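Local coordinates for capsid protein (Bocavirus gorilla/GBoV1/2009, PDB 7LNK) that forms, as sixty copies of itself, the T=1 icosahedral capsid of a gorilla bocavirus, a parvovirus, at residues A[62-74]-A[136-148]. Residues are numbered along the deposited sequence; the frame is centred on the assembly and turned at random.
Sequences WTYFNFNQYSCHF and ASHPWDEDVMPDL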
ATOM      1  N   TRP A  62     -98.892  21.858 -29.190  1.00 18.64           N
ATOM      2  CA  TRP A  62     -97.606  21.353 -29.629  1.00 18.64           C
ATOM      3  C   TRP A  62     -97.707  20.871 -31.063  1.00 18.64           C
ATOM      4  O   TRP A  62     -98.754  20.412 -31.519  1.00 18.64           O
ATOM      5  CB  TRP A  62     -97.118  20.194 -28.758  1.00 17.25           C
ATOM      6  CG  TRP A  62     -96.657  20.548 -27.385  1.00 17.25           C
ATOM      7  CD1 TRP A  62     -97.413  20.601 -26.263  1.00 17.25           C
ATOM      8  CD2 TRP A  62     -95.312  20.795 -26.973  1.00 17.25           C
ATOM      9  NE1 TRP A  62     -96.639  20.918 -25.184  1.00 17.25           N
ATOM     10  CE2 TRP A  62     -95.340  21.035 -25.592  1.00 17.25           C
ATOM     11  CE3 TRP A  62     -94.091  20.856 -27.642  1.00 17.25           C
ATOM     12  CZ2 TRP A  62     -94.195  21.330 -24.866  1.00 17.25           C
ATOM     13  CZ3 TRP A  62     -92.957  21.152 -26.919  1.00 17.25           C
ATOM     14  CH2 TRP A  62     -93.016  21.387 -25.549  1.00 17.25           C
ATOM     15  N   THR A  63     -96.588  20.972 -31.764  1.00 18.56           N
ATOM     16  CA  THR A  63     -96.426  20.407 -33.087  1.00 18.56           C
ATOM     17  C   THR A  63     -95.183  19.536 -33.065  1.00 18.56           C
ATOM     18  O   THR A  63     -94.376  19.610 -32.139  1.00 18.56           O
ATOM     19  CB  THR A  63     -96.322  21.493 -34.157  1.00 18.96           C
ATOM     20  OG1 THR A  63     -95.226  22.359 -33.859  1.00 18.96           O
ATOM     21  CG2 THR A  63     -97.582  22.308 -34.205  1.00 18.96           C
ATOM     22  N   TYR A  64     -95.038  18.687 -34.076  1.00 19.13           N
ATOM     23  CA  TYR A  64     -94.002  17.671 -34.023  1.00 19.13           C
ATOM     24  C   TYR A  64     -93.451  17.381 -35.408  1.00 19.13           C
ATOM     25  O   TYR A  64     -94.154  17.464 -36.416  1.00 19.13           O
ATOM     26  CB  TYR A  64     -94.532  16.383 -33.390  1.00 19.89           C
ATOM     27  CG  TYR A  64     -95.640  15.739 -34.174  1.00 19.89           C
ATOM     28  CD1 TYR A  64     -95.371  14.778 -35.127  1.00 19.89           C
ATOM     29  CD2 TYR A  64     -96.951  16.118 -33.985  1.00 19.89           C
ATOM     30  CE1 TYR A  64     -96.370  14.204 -35.846  1.00 19.89           C
ATOM     31  CE2 TYR A  64     -97.957  15.549 -34.703  1.00 19.89           C
ATOM     32  CZ  TYR A  64     -97.663  14.594 -35.632  1.00 19.89           C
ATOM     33  OH  TYR A  64     -98.675  14.019 -36.351  1.00 19.89           O
ATOM     34  N   PHE A  65     -92.176  17.020 -35.430  1.00 19.05           N
ATOM     35  CA  PHE A  65     -91.485  16.592 -36.632  1.00 19.05           C
ATOM     36  C   PHE A  65     -91.744  15.117 -36.889  1.00 19.05           C
ATOM     37  O   PHE A  65     -91.561  14.283 -36.002  1.00 19.05           O
ATOM     38  CB  PHE A  65     -89.985  16.831 -36.487  1.00 18.04           C
ATOM     39  CG  PHE A  65     -89.613  18.269 -36.356  1.00 18.04           C
ATOM     40  CD1 PHE A  65     -89.384  19.037 -37.472  1.00 18.04           C
ATOM     41  CD2 PHE A  65     -89.521  18.862 -35.119  1.00 18.04           C
ATOM     42  CE1 PHE A  65     -89.054  20.356 -37.361  1.00 18.04           C
ATOM     43  CE2 PHE A  65     -89.190  20.191 -35.006  1.00 18.04           C
ATOM     44  CZ  PHE A  65     -88.955  20.934 -36.130  1.00 18.04           C
ATOM     45  N   ASN A  66     -92.168  14.799 -38.108  1.00 19.77           N
ATOM     46  CA  ASN A  66     -92.359  13.417 -38.532  1.00 19.77           C
ATOM     47  C   ASN A  66     -91.452  13.126 -39.712  1.00 19.77           C
ATOM     48  O   ASN A  66     -91.647  13.672 -40.801  1.00 19.77           O
ATOM     49  CB  ASN A  66     -93.812  13.141 -38.903  1.00 20.86           C
ATOM     50  CG  ASN A  66     -94.072  11.679 -39.121  1.00 20.86           C
ATOM     51  OD1 ASN A  66     -93.416  10.831 -38.529  1.00 20.86           O
ATOM     52  ND2 ASN A  66     -95.031  11.369 -39.969  1.00 20.86           N
ATOM     53  N   PHE A  67     -90.460  12.273 -39.496  1.00 19.17           N
ATOM     54  CA  PHE A  67     -89.521  11.890 -40.537  1.00 19.17           C
ATOM     55  C   PHE A  67     -89.872  10.571 -41.207  1.00 19.17           C
ATOM     56  O   PHE A  67     -89.089  10.081 -42.020  1.00 19.17           O
ATOM     57  CB  PHE A  67     -88.104  11.849 -39.980  1.00 18.37           C
ATOM     58  CG  PHE A  67     -87.628  13.175 -39.516  1.00 18.37           C
ATOM     59  CD1 PHE A  67     -87.139  14.091 -40.416  1.00 18.37           C
ATOM     60  CD2 PHE A  67     -87.698  13.520 -38.187  1.00 18.37           C
ATOM     61  CE1 PHE A  67     -86.717  15.318 -39.998  1.00 18.37           C
ATOM     62  CE2 PHE A  67     -87.275  14.740 -37.765  1.00 18.37           C
ATOM     63  CZ  PHE A  67     -86.784  15.642 -38.672  1.00 18.37           C
ATOM     64  N   ASN A  68     -91.009   9.961 -40.880  1.00 19.82           N
ATOM     65  CA  ASN A  68     -91.201   8.585 -41.318  1.00 19.82           C
ATOM     66  C   ASN A  68     -91.924   8.570 -42.663  1.00 19.82           C
ATOM     67  O   ASN A  68     -93.151   8.590 -42.764  1.00 19.82           O
ATOM     68  CB  ASN A  68     -92.003   7.864 -40.246  1.00 19.80           C
ATOM     69  CG  ASN A  68     -92.112   6.399 -40.476  1.00 19.80           C
ATOM     70  OD1 ASN A  68     -91.222   5.786 -41.031  1.00 19.80           O
ATOM     71  ND2 ASN A  68     -93.221   5.819 -40.046  1.00 19.80           N
ATOM     72  N   GLN A  69     -91.118   8.451 -43.711  1.00 19.36           N
ATOM     73  CA  GLN A  69     -91.459   7.988 -45.043  1.00 19.36           C
ATOM     74  C   GLN A  69     -90.135   7.723 -45.740  1.00 19.36           C
ATOM     75  O   GLN A  69     -89.117   8.299 -45.362  1.00 19.36           O
ATOM     76  CB  GLN A  69     -92.316   9.010 -45.788  1.00 20.70           C
ATOM     77  CG  GLN A  69     -92.786   8.572 -47.137  1.00 20.70           C
ATOM     78  CD  GLN A  69     -93.792   9.511 -47.710  1.00 20.70           C
ATOM     79  OE1 GLN A  69     -94.282  10.389 -47.026  1.00 20.70           O
ATOM     80  NE2 GLN A  69     -94.061   9.375 -48.990  1.00 20.70           N
ATOM     81  N   TYR A  70     -90.142   6.906 -46.787  1.00 19.29           N
ATOM     82  CA  TYR A  70     -88.886   6.766 -47.515  1.00 19.29           C
ATOM     83  C   TYR A  70     -88.642   7.927 -48.464  1.00 19.29           C
ATOM     84  O   TYR A  70     -87.493   8.316 -48.682  1.00 19.29           O
ATOM     85  CB  TYR A  70     -88.826   5.447 -48.275  1.00 18.95           C
ATOM     86  CG  TYR A  70     -88.667   4.246 -47.396  1.00 18.95           C
ATOM     87  CD1 TYR A  70     -87.417   3.863 -46.950  1.00 18.95           C
ATOM     88  CD2 TYR A  70     -89.746   3.467 -47.051  1.00 18.95           C
ATOM     89  CE1 TYR A  70     -87.257   2.767 -46.161  1.00 18.95           C
ATOM     90  CE2 TYR A  70     -89.592   2.368 -46.263  1.00 18.95           C
ATOM     91  CZ  TYR A  70     -88.347   2.019 -45.824  1.00 18.95           C
ATOM     92  OH  TYR A  70     -88.196   0.913 -45.036  1.00 18.95           O
ATOM     93  N   SER A  71     -89.704   8.494 -49.031  1.00 19.46           N
ATOM     94  CA  SER A  71     -89.524   9.492 -50.072  1.00 19.46           C
ATOM     95  C   SER A  71     -88.899  10.764 -49.534  1.00 19.46           C
ATOM     96  O   SER A  71     -88.297  11.528 -50.294  1.00 19.46           O
ATOM     97  CB  SER A  71     -90.858   9.798 -50.736  1.00 20.48           C
ATOM     98  OG  SER A  71     -91.747  10.368 -49.809  1.00 20.48           O
ATOM     99  N   CYS A  72     -89.020  11.015 -48.236  1.00 18.70           N
ATOM    100  CA  CYS A  72     -88.454  12.241 -47.694  1.00 18.70           C
ATOM    101  C   CYS A  72     -86.951  12.116 -47.506  1.00 18.70           C
ATOM    102  O   CYS A  72     -86.242  13.123 -47.463  1.00 18.70           O
ATOM    103  CB  CYS A  72     -89.146  12.612 -46.385  1.00 19.95           C
ATOM    104  SG  CYS A  72     -89.155  11.372 -45.102  1.00 19.95           S
ATOM    105  N   HIS A  73     -86.449  10.896 -47.359  1.00 17.88           N
ATOM    106  CA  HIS A  73     -85.020  10.698 -47.183  1.00 17.88           C
ATOM    107  C   HIS A  73     -84.284  10.310 -48.453  1.00 17.88           C
ATOM    108  O   HIS A  73     -83.056  10.266 -48.439  1.00 17.88           O
ATOM    109  CB  HIS A  73     -84.790   9.634 -46.119  1.00 18.13           C
ATOM    110  CG  HIS A  73     -85.437   9.960 -44.816  1.00 18.13           C
ATOM    111  ND1 HIS A  73     -85.009  10.991 -44.014  1.00 18.13           N
ATOM    112  CD2 HIS A  73     -86.502   9.412 -44.191  1.00 18.13           C
ATOM    113  CE1 HIS A  73     -85.774  11.056 -42.942  1.00 18.13           C
ATOM    114  NE2 HIS A  73     -86.686  10.108 -43.024  1.00 18.13           N
ATOM    115  N   PHE A  74     -84.981  10.071 -49.553  1.00 18.26           N
ATOM    116  CA  PHE A  74     -84.355   9.616 -50.785  1.00 18.26           C
ATOM    117  C   PHE A  74     -84.938  10.374 -51.958  1.00 18.26           C
ATOM    118  O   PHE A  74     -86.158  10.452 -52.108  1.00 18.26           O
ATOM    119  CB  PHE A  74     -84.559   8.118 -51.039  1.00 17.39           C
ATOM    120  CG  PHE A  74     -83.807   7.221 -50.110  1.00 17.39           C
ATOM    121  CD1 PHE A  74     -82.505   6.869 -50.384  1.00 17.39           C
ATOM    122  CD2 PHE A  74     -84.401   6.718 -48.975  1.00 17.39           C
ATOM    123  CE1 PHE A  74     -81.816   6.041 -49.544  1.00 17.39           C
ATOM    124  CE2 PHE A  74     -83.710   5.894 -48.132  1.00 17.39           C
ATOM    125  CZ  PHE A  74     -82.422   5.553 -48.415  1.00 17.39           C
ATOM    126  N   ALA A 136     -96.839  10.463 -31.369  1.00 21.66           N
ATOM    127  CA  ALA A 136     -97.436  11.436 -32.271  1.00 21.66           C
ATOM    128  C   ALA A 136     -97.680  10.834 -33.641  1.00 21.66           C
ATOM    129  O   ALA A 136     -98.792  10.899 -34.175  1.00 21.66           O
ATOM    130  CB  ALA A 136     -96.531  12.657 -32.379  1.00 19.70           C
ATOM    131  N   SER A 137     -96.651  10.230 -34.216  1.00 22.31           N
ATOM    132  CA  SER A 137     -96.701   9.770 -35.588  1.00 22.31           C
ATOM    133  C   SER A 137     -97.452   8.455 -35.700  1.00 22.31           C
ATOM    134  O   SER A 137     -97.522   7.666 -34.757  1.00 22.31           O
ATOM    135  CB  SER A 137     -95.288   9.607 -36.138  1.00 23.33           C
ATOM    136  OG  SER A 137     -95.309   9.103 -37.459  1.00 23.33           O
ATOM    137  N   HIS A 138     -98.025   8.239 -36.874  1.00 22.82           N
ATOM    138  CA  HIS A 138     -98.647   6.993 -37.270  1.00 22.82           C
ATOM    139  C   HIS A 138     -98.343   6.780 -38.740  1.00 22.82           C
ATOM    140  O   HIS A 138     -98.204   7.750 -39.490  1.00 22.82           O
ATOM    141  CB  HIS A 138    -100.161   7.015 -37.025  1.00 23.50           C
ATOM    142  CG  HIS A 138    -100.837   5.712 -37.296  1.00 23.50           C
ATOM    143  ND1 HIS A 138    -101.303   5.360 -38.543  1.00 23.50           N
ATOM    144  CD2 HIS A 138    -101.073   4.649 -36.495  1.00 23.50           C
ATOM    145  CE1 HIS A 138    -101.834   4.154 -38.487  1.00 23.50           C
ATOM    146  NE2 HIS A 138    -101.703   3.699 -37.257  1.00 23.50           N
ATOM    147  N   PRO A 139     -98.182   5.533 -39.167  1.00 22.95           N
ATOM    148  CA  PRO A 139     -97.880   5.277 -40.575  1.00 22.95           C
ATOM    149  C   PRO A 139     -98.902   5.903 -41.506  1.00 22.95           C
ATOM    150  O   PRO A 139    -100.086   6.007 -41.187  1.00 22.95           O
ATOM    151  CB  PRO A 139     -97.904   3.753 -40.657  1.00 22.75           C
ATOM    152  CG  PRO A 139     -97.507   3.327 -39.327  1.00 22.75           C
ATOM    153  CD  PRO A 139     -98.029   4.319 -38.354  1.00 22.75           C
ATOM    154  N   TRP A 140     -98.416   6.326 -42.669  1.00 23.20           N
ATOM    155  CA  TRP A 140     -99.171   6.891 -43.778  1.00 23.20           C
ATOM    156  C   TRP A 140     -99.808   8.230 -43.447  1.00 23.20           C
ATOM    157  O   TRP A 140    -100.801   8.601 -44.071  1.00 23.20           O
ATOM    158  CB  TRP A 140    -100.259   5.933 -44.264  1.00 22.84           C
ATOM    159  CG  TRP A 140     -99.719   4.660 -44.795  1.00 22.84           C
ATOM    160  CD1 TRP A 140     -99.613   3.483 -44.128  1.00 22.84           C
ATOM    161  CD2 TRP A 140     -99.173   4.436 -46.092  1.00 22.84           C
ATOM    162  NE1 TRP A 140     -99.055   2.532 -44.933  1.00 22.84           N
ATOM    163  CE2 TRP A 140     -98.771   3.093 -46.147  1.00 22.84           C
ATOM    164  CE3 TRP A 140     -98.992   5.239 -47.219  1.00 22.84           C
ATOM    165  CZ2 TRP A 140     -98.199   2.536 -47.278  1.00 22.84           C
ATOM    166  CZ3 TRP A 140     -98.420   4.681 -48.337  1.00 22.84           C
ATOM    167  CH2 TRP A 140     -98.032   3.347 -48.361  1.00 22.84           C
ATOM    168  N   ASP A 141     -99.267   8.965 -42.486  1.00 23.55           N
ATOM    169  CA  ASP A 141     -99.746  10.308 -42.209  1.00 23.55           C
ATOM    170  C   ASP A 141     -99.156  11.303 -43.196  1.00 23.55           C
ATOM    171  O   ASP A 141     -98.075  11.097 -43.749  1.00 23.55           O
ATOM    172  CB  ASP A 141     -99.393  10.723 -40.786  1.00 24.00           C
ATOM    173  CG  ASP A 141    -100.212   9.999 -39.754  1.00 24.00           C
ATOM    174  OD1 ASP A 141    -101.225   9.377 -40.133  1.00 24.00           O
ATOM    175  OD2 ASP A 141     -99.856  10.065 -38.561  1.00 24.00           O
ATOM    176  N   GLU A 142     -99.872  12.400 -43.402  1.00 23.74           N
ATOM    177  CA  GLU A 142     -99.411  13.462 -44.280  1.00 23.74           C
ATOM    178  C   GLU A 142     -98.563  14.499 -43.562  1.00 23.74           C
ATOM    179  O   GLU A 142     -98.163  15.488 -44.180  1.00 23.74           O
ATOM    180  CB  GLU A 142    -100.602  14.144 -44.946  1.00 26.33           C
ATOM    181  CG  GLU A 142    -101.320  13.250 -45.912  1.00 26.33           C
ATOM    182  CD  GLU A 142    -102.515  13.914 -46.538  1.00 26.33           C
ATOM    183  OE1 GLU A 142    -102.899  15.006 -46.079  1.00 26.33           O
ATOM    184  OE2 GLU A 142    -103.070  13.344 -47.495  1.00 26.33           O
ATOM    185  N   ASP A 143     -98.288  14.302 -42.281  1.00 22.40           N
ATOM    186  CA  ASP A 143     -97.455  15.202 -41.502  1.00 22.40           C
ATOM    187  C   ASP A 143     -95.977  15.103 -41.849  1.00 22.40           C
ATOM    188  O   ASP A 143     -95.178  15.875 -41.317  1.00 22.40           O
ATOM    189  CB  ASP A 143     -97.677  14.943 -40.009  1.00 22.80           C
ATOM    190  CG  ASP A 143     -97.321  13.532 -39.594  1.00 22.80           C
ATOM    191  OD1 ASP A 143     -96.739  12.791 -40.402  1.00 22.80           O
ATOM    192  OD2 ASP A 143     -97.632  13.157 -38.448  1.00 22.80           O
ATOM    193  N   VAL A 144     -95.598  14.174 -42.717  1.00 21.05           N
ATOM    194  CA  VAL A 144     -94.199  13.835 -42.909  1.00 21.05           C
ATOM    195  C   VAL A 144     -93.468  14.948 -43.657  1.00 21.05           C
ATOM    196  O   VAL A 144     -94.075  15.772 -44.351  1.00 21.05           O
ATOM    197  CB  VAL A 144     -94.132  12.492 -43.658  1.00 20.61           C
ATOM    198  CG1 VAL A 144     -94.717  12.658 -45.036  1.00 20.61           C
ATOM    199  CG2 VAL A 144     -92.731  11.935 -43.702  1.00 20.61           C
ATOM    200  N   MET A 145     -92.147  14.973 -43.496  1.00 20.24           N
ATOM    201  CA  MET A 145     -91.278  15.922 -44.174  1.00 20.24           C
ATOM    202  C   MET A 145     -91.499  15.881 -45.685  1.00 20.24           C
ATOM    203  O   MET A 145     -91.771  14.820 -46.249  1.00 20.24           O
ATOM    204  CB  MET A 145     -89.826  15.601 -43.828  1.00 20.13           C
ATOM    205  CG  MET A 145     -88.789  16.417 -44.531  1.00 20.13           C
ATOM    206  SD  MET A 145     -87.110  16.152 -43.940  1.00 20.13           S
ATOM    207  CE  MET A 145     -86.733  14.530 -44.569  1.00 20.13           C
ATOM    208  N   PRO A 146     -91.408  17.024 -46.368  1.00 19.56           N
ATOM    209  CA  PRO A 146     -91.710  17.039 -47.798  1.00 19.56           C
ATOM    210  C   PRO A 146     -90.652  16.295 -48.586  1.00 19.56           C
ATOM    211  O   PRO A 146     -89.545  16.049 -48.108  1.00 19.56           O
ATOM    212  CB  PRO A 146     -91.705  18.531 -48.136  1.00 19.16           C
ATOM    213  CG  PRO A 146     -91.970  19.192 -46.855  1.00 19.16           C
ATOM    214  CD  PRO A 146     -91.152  18.390 -45.905  1.00 19.16           C
ATOM    215  N   ASP A 147     -91.014  15.931 -49.813  1.00 19.62           N
ATOM    216  CA  ASP A 147     -90.051  15.298 -50.699  1.00 19.62           C
ATOM    217  C   ASP A 147     -89.122  16.330 -51.313  1.00 19.62           C
ATOM    218  O   ASP A 147     -87.909  16.119 -51.383  1.00 19.62           O
ATOM    219  CB  ASP A 147     -90.783  14.518 -51.782  1.00 20.54           C
ATOM    220  CG  ASP A 147     -91.506  13.320 -51.234  1.00 20.54           C
ATOM    221  OD1 ASP A 147     -91.214  12.936 -50.086  1.00 20.54           O
ATOM    222  OD2 ASP A 147     -92.366  12.760 -51.944  1.00 20.54           O
ATOM    223  N   LEU A 148     -89.662  17.452 -51.731  1.00 19.34           N
ATOM    224  CA  LEU A 148     -88.845  18.453 -52.390  1.00 19.34           C
ATOM    225  C   LEU A 148     -88.126  19.289 -51.345  1.00 19.34           C
ATOM    226  O   LEU A 148     -88.777  19.883 -50.484  1.00 19.34           O
ATOM    227  CB  LEU A 148     -89.700  19.344 -53.266  1.00 20.00           C
ATOM    228  CG  LEU A 148     -90.452  18.606 -54.364  1.00 20.00           C
ATOM    229  CD1 LEU A 148     -91.320  19.561 -55.144  1.00 20.00           C
ATOM    230  CD2 LEU A 148     -89.498  17.892 -55.250  1.00 20.00           C
TER
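The hydroxyl of Tyr-64 donates a hydrogen bond to the carboxylate of Asp-143, while the methyl of Ala-136 sits over the middle of one face of the same ring. That CB lies 3.6 Å from the centroid of the Tyr-64 ring and 8° off the ring normal, a CH-pi contact. Asp-143 comes instead to the ring's edge, its carboxylate turned nearly perpendicular to the ring. Two residues on, Asn-66 reaches into the same loop: chi1 of -170° sets CG anti to the backbone N and carries the amide toward 136-148, where Asn-66 OD1 receives a bond from Ser-137 OG (2.8 Å), the donor standing above the amide plane rather than in it. The backbone O of Asn-66 accepts a hydrogen bond from Met-145 N (3.0 Å).

Strand 62-65 pairs with strands 153-160 and 415-420 in the jelly-roll beta-barrel of the parvovirus capsid protein, and 136-148 belongs to the loop linking strands 123-128 and 153-160, so this contact fastens that loop against the chain leaving the strand.

Farther along, Met-145 bends at chi3 (72°) and passes between Phe-67 and Cys-72. Met-145 SD lies at the edge of the Phe-67 ring, 4.0 Å from CE1, a Met-aromatic contact, and Met-145 CE packs on Cys-72 CB at 3.6 Å. The Cys-72 sulfur meets Val-144 CG2, and Ser-71 OG donates to the syn side of Asp-147 OD1 (2.6 Å).

Within 62-74, His-73 NE2 donates a hydrogen bond to Phe-67 O (2.6 Å), linking the two ends of the loop that presents Cys-72 and Ser-71 to 136-148, and Asn-68 ND2 is held by Trp-388 O. Trp-153 NE1 bonds to Asp-143 O, and Val-235 of a neighbouring subunit packs on Tyr-64, while Lys-261 of that subunit forms a salt bridge with Asp-141.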